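Avirulence protein AVRPPH3 (Pseudomonas syringae pv. phaseolicola, PDB 1UKF) is a papain-like cysteine protease that cleaves itself and acts as an avirulence factor when the bacterium infects bean and Arabidopsis cells. Local coordinates at residues G131-F143 and F146-A160. Residues are numbered along the deposited sequence; the frame is centred on the assembly and turned at random.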
ATOM      1  N   GLY A 131       5.001  -5.631   9.694  1.00 23.10           N
ATOM      2  CA  GLY A 131       4.073  -5.007   8.775  1.00 20.25           C
ATOM      3  C   GLY A 131       4.758  -4.466   7.537  1.00 16.67           C
ATOM      4  O   GLY A 131       5.982  -4.309   7.496  1.00 17.06           O
ATOM      5  N   HIS A 132       3.951  -4.195   6.519  1.00 12.97           N
ATOM      6  CA  HIS A 132       4.439  -3.652   5.259  1.00 11.21           C
ATOM      7  C   HIS A 132       3.320  -2.919   4.531  1.00 13.28           C
ATOM      8  O   HIS A 132       2.277  -3.496   4.210  1.00 15.46           O
ATOM      9  CB  HIS A 132       4.985  -4.750   4.357  1.00 10.73           C
ATOM     10  CG  HIS A 132       5.467  -4.240   3.037  1.00 10.16           C
ATOM     11  ND1 HIS A 132       6.466  -3.296   2.932  1.00 11.44           N
ATOM     12  CD2 HIS A 132       5.074  -4.517   1.772  1.00 10.29           C
ATOM     13  CE1 HIS A 132       6.667  -3.015   1.658  1.00  9.97           C
ATOM     14  NE2 HIS A 132       5.837  -3.741   0.933  1.00  9.86           N
ATOM     15  N   ALA A 133       3.560  -1.650   4.241  1.00  9.95           N
ATOM     16  CA  ALA A 133       2.569  -0.818   3.588  1.00  9.34           C
ATOM     17  C   ALA A 133       2.735  -0.727   2.080  1.00  8.98           C
ATOM     18  O   ALA A 133       3.852  -0.652   1.569  1.00  9.93           O
ATOM     19  CB  ALA A 133       2.610   0.574   4.191  1.00 10.90           C
ATOM     20  N   ILE A 134       1.605  -0.754   1.381  1.00  8.18           N
ATOM     21  CA  ILE A 134       1.566  -0.617  -0.067  1.00  8.59           C
ATOM     22  C   ILE A 134       0.395   0.319  -0.355  1.00  7.41           C
ATOM     23  O   ILE A 134      -0.335   0.711   0.558  1.00  7.77           O
ATOM     24  CB  ILE A 134       1.362  -1.980  -0.785  1.00  8.82           C
ATOM     25  CG1 ILE A 134       0.022  -2.611  -0.398  1.00  9.78           C
ATOM     26  CG2 ILE A 134       2.520  -2.911  -0.444  1.00 10.03           C
ATOM     27  CD1 ILE A 134      -0.281  -3.911  -1.126  1.00 11.68           C
ATOM     28  N   ALA A 135       0.211   0.698  -1.612  1.00  8.19           N
ATOM     29  CA  ALA A 135      -0.882   1.599  -1.950  1.00  8.35           C
ATOM     30  C   ALA A 135      -1.485   1.251  -3.294  1.00  8.08           C
ATOM     31  O   ALA A 135      -0.879   0.558  -4.108  1.00  8.61           O
ATOM     32  CB  ALA A 135      -0.385   3.050  -1.961  1.00  9.63           C
ATOM     33  N   CYS A 136      -2.694   1.731  -3.530  1.00  8.02           N
ATOM     34  CA  CYS A 136      -3.346   1.482  -4.803  1.00  9.41           C
ATOM     35  C   CYS A 136      -4.341   2.584  -5.117  1.00  9.35           C
ATOM     36  O   CYS A 136      -4.832   3.278  -4.224  1.00  9.79           O
ATOM     37  CB  CYS A 136      -4.028   0.104  -4.820  1.00  9.40           C
ATOM     38  SG  CYS A 136      -5.298  -0.173  -3.568  1.00 10.18           S
ATOM     39  N   SER A 137      -4.606   2.756  -6.406  1.00 10.05           N
ATOM     40  CA  SER A 137      -5.527   3.771  -6.883  1.00 10.68           C
ATOM     41  C   SER A 137      -6.218   3.227  -8.116  1.00 10.43           C
ATOM     42  O   SER A 137      -5.573   2.676  -9.009  1.00 12.08           O
ATOM     43  CB  SER A 137      -4.766   5.047  -7.234  1.00 10.52           C
ATOM     44  OG  SER A 137      -5.635   6.028  -7.775  1.00 13.32           O
ATOM     45  N   CYS A 138      -7.534   3.376  -8.156  1.00 10.15           N
ATOM     46  CA  CYS A 138      -8.306   2.892  -9.283  1.00 12.32           C
ATOM     47  C   CYS A 138      -8.829   4.091 -10.058  1.00 13.82           C
ATOM     48  O   CYS A 138      -9.644   4.865  -9.549  1.00 14.46           O
ATOM     49  CB  CYS A 138      -9.460   2.021  -8.786  1.00 11.95           C
ATOM     50  SG  CYS A 138     -10.247   1.021 -10.060  1.00 14.91           S
ATOM     51  N   GLU A 139      -8.316   4.248 -11.276  1.00 16.40           N
ATOM     52  CA  GLU A 139      -8.692   5.336 -12.173  1.00 17.69           C
ATOM     53  C   GLU A 139      -9.538   4.758 -13.304  1.00 18.74           C
ATOM     54  O   GLU A 139      -9.001   4.244 -14.283  1.00 17.92           O
ATOM     55  CB  GLU A 139      -7.436   5.993 -12.760  1.00 20.34           C
ATOM     56  CG  GLU A 139      -6.621   6.819 -11.773  1.00 23.59           C
ATOM     57  CD  GLU A 139      -5.305   7.309 -12.364  1.00 25.91           C
ATOM     58  OE1 GLU A 139      -5.301   7.776 -13.522  1.00 28.97           O
ATOM     59  OE2 GLU A 139      -4.274   7.239 -11.663  1.00 26.51           O
ATOM     60  N   GLY A 140     -10.857   4.842 -13.171  1.00 17.82           N
ATOM     61  CA  GLY A 140     -11.727   4.297 -14.198  1.00 17.71           C
ATOM     62  C   GLY A 140     -11.559   2.791 -14.281  1.00 17.06           C
ATOM     63  O   GLY A 140     -11.752   2.090 -13.291  1.00 18.84           O
ATOM     64  N   SER A 141     -11.188   2.290 -15.456  1.00 17.05           N
ATOM     65  CA  SER A 141     -10.992   0.854 -15.639  1.00 16.96           C
ATOM     66  C   SER A 141      -9.583   0.412 -15.244  1.00 16.61           C
ATOM     67  O   SER A 141      -9.310  -0.780 -15.122  1.00 17.62           O
ATOM     68  CB  SER A 141     -11.248   0.470 -17.099  1.00 17.21           C
ATOM     69  OG  SER A 141     -10.993  -0.909 -17.311  1.00 20.29           O
ATOM     70  N   GLN A 142      -8.700   1.383 -15.030  1.00 15.69           N
ATOM     71  CA  GLN A 142      -7.306   1.114 -14.682  1.00 15.68           C
ATOM     72  C   GLN A 142      -7.006   1.030 -13.182  1.00 14.67           C
ATOM     73  O   GLN A 142      -7.147   2.013 -12.453  1.00 18.13           O
ATOM     74  CB  GLN A 142      -6.421   2.189 -15.321  1.00 17.13           C
ATOM     75  CG  GLN A 142      -4.942   2.108 -14.971  1.00 20.14           C
ATOM     76  CD  GLN A 142      -4.147   3.244 -15.585  1.00 20.65           C
ATOM     77  OE1 GLN A 142      -4.537   4.409 -15.495  1.00 23.95           O
ATOM     78  NE2 GLN A 142      -3.023   2.912 -16.210  1.00 22.84           N
ATOM     79  N   PHE A 143      -6.583  -0.148 -12.731  1.00 11.86           N
ATOM     80  CA  PHE A 143      -6.232  -0.355 -11.329  1.00 11.61           C
ATOM     81  C   PHE A 143      -4.710  -0.320 -11.197  1.00 11.24           C
ATOM     82  O   PHE A 143      -4.008  -1.103 -11.839  1.00 11.76           O
ATOM     83  CB  PHE A 143      -6.760  -1.701 -10.829  1.00 12.03           C
ATOM     84  CG  PHE A 143      -6.378  -2.007  -9.407  1.00 10.64           C
ATOM     85  CD1 PHE A 143      -6.869  -1.234  -8.359  1.00 11.82           C
ATOM     86  CD2 PHE A 143      -5.503  -3.050  -9.117  1.00 11.04           C
ATOM     87  CE1 PHE A 143      -6.493  -1.494  -7.041  1.00 11.47           C
ATOM     88  CE2 PHE A 143      -5.121  -3.317  -7.802  1.00 11.39           C
ATOM     89  CZ  PHE A 143      -5.618  -2.537  -6.762  1.00 11.17           C
ATOM     90  N   PHE A 146       1.047  -0.041  -6.036  1.00  8.07           N
ATOM     91  CA  PHE A 146       2.461   0.210  -5.788  1.00  8.24           C
ATOM     92  C   PHE A 146       2.917  -0.468  -4.507  1.00  7.34           C
ATOM     93  O   PHE A 146       2.326  -0.271  -3.440  1.00  7.99           O
ATOM     94  CB  PHE A 146       2.723   1.722  -5.691  1.00  7.69           C
ATOM     95  CG  PHE A 146       4.072   2.076  -5.103  1.00  7.71           C
ATOM     96  CD1 PHE A 146       5.252   1.753  -5.769  1.00  8.39           C
ATOM     97  CD2 PHE A 146       4.156   2.734  -3.881  1.00  8.18           C
ATOM     98  CE1 PHE A 146       6.492   2.083  -5.223  1.00  8.69           C
ATOM     99  CE2 PHE A 146       5.392   3.068  -3.329  1.00  9.71           C
ATOM    100  CZ  PHE A 146       6.559   2.741  -4.004  1.00  8.15           C
ATOM    101  N   ASP A 147       3.956  -1.286  -4.623  1.00  7.70           N
ATOM    102  CA  ASP A 147       4.541  -1.958  -3.469  1.00  7.35           C
ATOM    103  C   ASP A 147       5.981  -1.450  -3.432  1.00  7.36           C
ATOM    104  O   ASP A 147       6.758  -1.723  -4.344  1.00  7.81           O
ATOM    105  CB  ASP A 147       4.547  -3.473  -3.659  1.00  8.20           C
ATOM    106  CG  ASP A 147       5.139  -4.202  -2.467  1.00  8.97           C
ATOM    107  OD1 ASP A 147       5.993  -3.616  -1.770  1.00  8.66           O
ATOM    108  OD2 ASP A 147       4.758  -5.371  -2.231  1.00 10.87           O
ATOM    109  N   PRO A 148       6.353  -0.699  -2.384  1.00  7.55           N
ATOM    110  CA  PRO A 148       7.713  -0.163  -2.265  1.00  8.74           C
ATOM    111  C   PRO A 148       8.843  -1.180  -2.484  1.00  8.40           C
ATOM    112  O   PRO A 148       9.927  -0.810  -2.936  1.00  8.65           O
ATOM    113  CB  PRO A 148       7.727   0.422  -0.856  1.00  9.66           C
ATOM    114  CG  PRO A 148       6.304   0.874  -0.663  1.00 10.78           C
ATOM    115  CD  PRO A 148       5.512  -0.278  -1.247  1.00  8.28           C
ATOM    116  N   ASN A 149       8.602  -2.449  -2.158  1.00  8.22           N
ATOM    117  CA  ASN A 149       9.620  -3.486  -2.333  1.00  9.73           C
ATOM    118  C   ASN A 149       9.762  -3.965  -3.770  1.00  9.67           C
ATOM    119  O   ASN A 149      10.804  -4.511  -4.137  1.00 10.04           O
ATOM    120  CB  ASN A 149       9.299  -4.740  -1.504  1.00 10.11           C
ATOM    121  CG  ASN A 149       9.419  -4.527  -0.012  1.00 10.91           C
ATOM    122  OD1 ASN A 149      10.266  -3.773   0.465  1.00 12.21           O
ATOM    123  ND2 ASN A 149       8.582  -5.229   0.744  1.00 10.80           N
ATOM    124  N   LEU A 150       8.727  -3.753  -4.583  1.00  9.30           N
ATOM    125  CA  LEU A 150       8.703  -4.268  -5.950  1.00  9.58           C
ATOM    126  C   LEU A 150       8.532  -3.286  -7.098  1.00  9.81           C
ATOM    127  O   LEU A 150       9.130  -3.466  -8.161  1.00 11.46           O
ATOM    128  CB  LEU A 150       7.601  -5.326  -6.048  1.00 10.63           C
ATOM    129  CG  LEU A 150       7.713  -6.490  -5.058  1.00 11.67           C
ATOM    130  CD1 LEU A 150       6.395  -7.240  -4.988  1.00 12.24           C
ATOM    131  CD2 LEU A 150       8.848  -7.414  -5.480  1.00 15.37           C
ATOM    132  N   GLY A 151       7.704  -2.268  -6.902  1.00  9.00           N
ATOM    133  CA  GLY A 151       7.468  -1.303  -7.960  1.00  9.15           C
ATOM    134  C   GLY A 151       5.983  -1.136  -8.208  1.00  8.20           C
ATOM    135  O   GLY A 151       5.164  -1.407  -7.321  1.00  8.72           O
ATOM    136  N   GLU A 152       5.627  -0.698  -9.414  1.00  9.25           N
ATOM    137  CA  GLU A 152       4.229  -0.479  -9.752  1.00  9.71           C
ATOM    138  C   GLU A 152       3.669  -1.560 -10.666  1.00  9.14           C
ATOM    139  O   GLU A 152       4.345  -2.037 -11.587  1.00 10.00           O
ATOM    140  CB  GLU A 152       4.040   0.896 -10.407  1.00  9.59           C
ATOM    141  CG  GLU A 152       2.565   1.294 -10.550  1.00 10.66           C
ATOM    142  CD  GLU A 152       2.358   2.706 -11.074  1.00 10.52           C
ATOM    143  OE1 GLU A 152       3.050   3.633 -10.601  1.00  9.51           O
ATOM    144  OE2 GLU A 152       1.482   2.885 -11.950  1.00 13.53           O
ATOM    145  N   PHE A 153       2.428  -1.941 -10.387  1.00  9.25           N
ATOM    146  CA  PHE A 153       1.712  -2.952 -11.150  1.00  9.98           C
ATOM    147  C   PHE A 153       0.395  -2.343 -11.597  1.00  9.76           C
ATOM    148  O   PHE A 153      -0.118  -1.416 -10.965  1.00 10.50           O
ATOM    149  CB  PHE A 153       1.427  -4.182 -10.285  1.00 10.33           C
ATOM    150  CG  PHE A 153       2.658  -4.820  -9.711  1.00  8.68           C
ATOM    151  CD1 PHE A 153       3.265  -4.296  -8.573  1.00  9.75           C
ATOM    152  CD2 PHE A 153       3.229  -5.924 -10.330  1.00 10.27           C
ATOM    153  CE1 PHE A 153       4.431  -4.865  -8.061  1.00 11.49           C
ATOM    154  CE2 PHE A 153       4.391  -6.501  -9.830  1.00 10.94           C
ATOM    155  CZ  PHE A 153       4.995  -5.970  -8.691  1.00 11.08           C
ATOM    156  N   GLN A 154      -0.152  -2.866 -12.684  1.00 10.37           N
ATOM    157  CA  GLN A 154      -1.419  -2.378 -13.199  1.00 11.24           C
ATOM    158  C   GLN A 154      -2.229  -3.516 -13.788  1.00 11.77           C
ATOM    159  O   GLN A 154      -1.676  -4.481 -14.325  1.00 12.12           O
ATOM    160  CB  GLN A 154      -1.189  -1.304 -14.265  1.00 12.09           C
ATOM    161  CG  GLN A 154      -0.772   0.046 -13.697  1.00 13.98           C
ATOM    162  CD  GLN A 154      -0.542   1.085 -14.774  1.00 15.06           C
ATOM    163  OE1 GLN A 154      -1.127   1.008 -15.856  1.00 16.92           O
ATOM    164  NE2 GLN A 154       0.296   2.075 -14.478  1.00 15.86           N
ATOM    165  N   SER A 155      -3.546  -3.399 -13.667  1.00 11.62           N
ATOM    166  CA  SER A 155      -4.461  -4.398 -14.197  1.00 11.70           C
ATOM    167  C   SER A 155      -5.793  -3.721 -14.441  1.00 11.88           C
ATOM    168  O   SER A 155      -6.008  -2.580 -14.041  1.00 11.25           O
ATOM    169  CB  SER A 155      -4.674  -5.532 -13.188  1.00 11.19           C
ATOM    170  OG  SER A 155      -5.497  -5.119 -12.104  1.00 12.15           O
ATOM    171  N   SER A 156      -6.682  -4.419 -15.127  1.00 12.49           N
ATOM    172  CA  SER A 156      -8.015  -3.888 -15.340  1.00 12.43           C
ATOM    173  C   SER A 156      -8.676  -4.147 -13.986  1.00 12.13           C
ATOM    174  O   SER A 156      -8.133  -4.887 -13.161  1.00 12.38           O
ATOM    175  CB  SER A 156      -8.730  -4.703 -16.413  1.00 12.60           C
ATOM    176  OG  SER A 156      -8.807  -6.062 -16.020  1.00 15.59           O
ATOM    177  N   ARG A 157      -9.835  -3.552 -13.735  1.00 12.57           N
ATOM    178  CA  ARG A 157     -10.502  -3.818 -12.470  1.00 11.94           C
ATOM    179  C   ARG A 157     -10.847  -5.311 -12.450  1.00 11.65           C
ATOM    180  O   ARG A 157     -10.815  -5.953 -11.402  1.00 12.99           O
ATOM    181  CB  ARG A 157     -11.778  -2.974 -12.329  1.00 11.94           C
ATOM    182  CG  ARG A 157     -11.547  -1.469 -12.394  1.00 12.99           C
ATOM    183  CD  ARG A 157     -12.705  -0.684 -11.778  1.00 13.04           C
ATOM    184  NE  ARG A 157     -14.010  -1.010 -12.349  1.00 13.00           N
ATOM    185  CZ  ARG A 157     -14.702  -0.221 -13.168  1.00 13.05           C
ATOM    186  NH1 ARG A 157     -14.219   0.957 -13.541  1.00 14.89           N
ATOM    187  NH2 ARG A 157     -15.900  -0.601 -13.588  1.00 13.72           N
ATOM    188  N   SER A 158     -11.149  -5.855 -13.627  1.00 12.44           N
ATOM    189  CA  SER A 158     -11.504  -7.264 -13.777  1.00 13.10           C
ATOM    190  C   SER A 158     -10.436  -8.227 -13.266  1.00 12.74           C
ATOM    191  O   SER A 158     -10.746  -9.234 -12.627  1.00 14.84           O
ATOM    192  CB  SER A 158     -11.778  -7.591 -15.252  1.00 13.28           C
ATOM    193  OG  SER A 158     -12.810  -6.785 -15.793  1.00 13.12           O
ATOM    194  N   ALA A 159      -9.176  -7.914 -13.557  1.00 13.05           N
ATOM    195  CA  ALA A 159      -8.059  -8.772 -13.167  1.00 13.13           C
ATOM    196  C   ALA A 159      -7.410  -8.432 -11.829  1.00 12.78           C
ATOM    197  O   ALA A 159      -6.455  -9.090 -11.416  1.00 13.80           O
ATOM    198  CB  ALA A 159      -7.005  -8.762 -14.269  1.00 14.19           C
ATOM    199  N   ALA A 160      -7.930  -7.420 -11.145  1.00 12.16           N
ATOM    200  CA  ALA A 160      -7.372  -7.022  -9.857  1.00 10.45           C
ATOM    201  C   ALA A 160      -7.256  -8.189  -8.869  1.00 12.40           C
ATOM    202  O   ALA A 160      -6.283  -8.279  -8.128  1.00 11.53           O
ATOM    203  CB  ALA A 160      -8.204  -5.896  -9.251  1.00 12.20           C
TER
HETATM  204  O   HOH W   1     -11.903  -2.926 -15.656  1.00 17.10           O
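His132 and Asp147 meet as two members of the Cys-His-Asp catalytic triad, on neighbouring antiparallel strands of the papain-like sheet. His132 NE2 donates to Asp147 OD1 at 2.7 Å, nearly straight at 169°. The carboxylate oxygen lies in the ring plane, whereas the nitrogen sits above the carboxylate plane. Asn149 ND2 lies over one face of the His132 ring, offset toward the rim, 3.1 Å from His132 CE1, with amide and ring almost parallel.

The Asx turn and Tyr171 OH position the carboxylate. Asn149 N and His132 NE2 reach Asp147 OD1 from opposite faces of its plane. Tyr171 OH, on helix 160-173, hydrogen-bonds Asp147 OD2 and Asn149 ND2, and Asn13 ND2 hydrogen-bonds Asn149 OD1. Ile134 CG2 makes an apolar contact against Asp147 CG. The third triad member, Cys18, touches His132 from the start of helix 18-27.

Beside the active site, Ala135 and Phe146 exchange both backbone bonds. Farther along, Phe143 and Ser155 do the same in the hairpin of strands 142-147 and 151-156. The Phe143 ring meets Ser155 OG at its edge, with Ala160 CB nearby. On the other face of the strand, Gln142 NE2 donates to Gln154 OE1 at 2.7 Å. This bond is bent (134°); NE2 comes from above the carbonyl plane, the amides nearly perpendicular. Arg157 CD passes 3.4 Å from Cys138 SG. A bend at chi3 (-55°) turns the guanidinium toward the type II' turn Glu139-Gln142. There Gly140 O lies at its edge, in its plane, 2.7 Å from Arg157 NH1, which sits above the carbonyl plane.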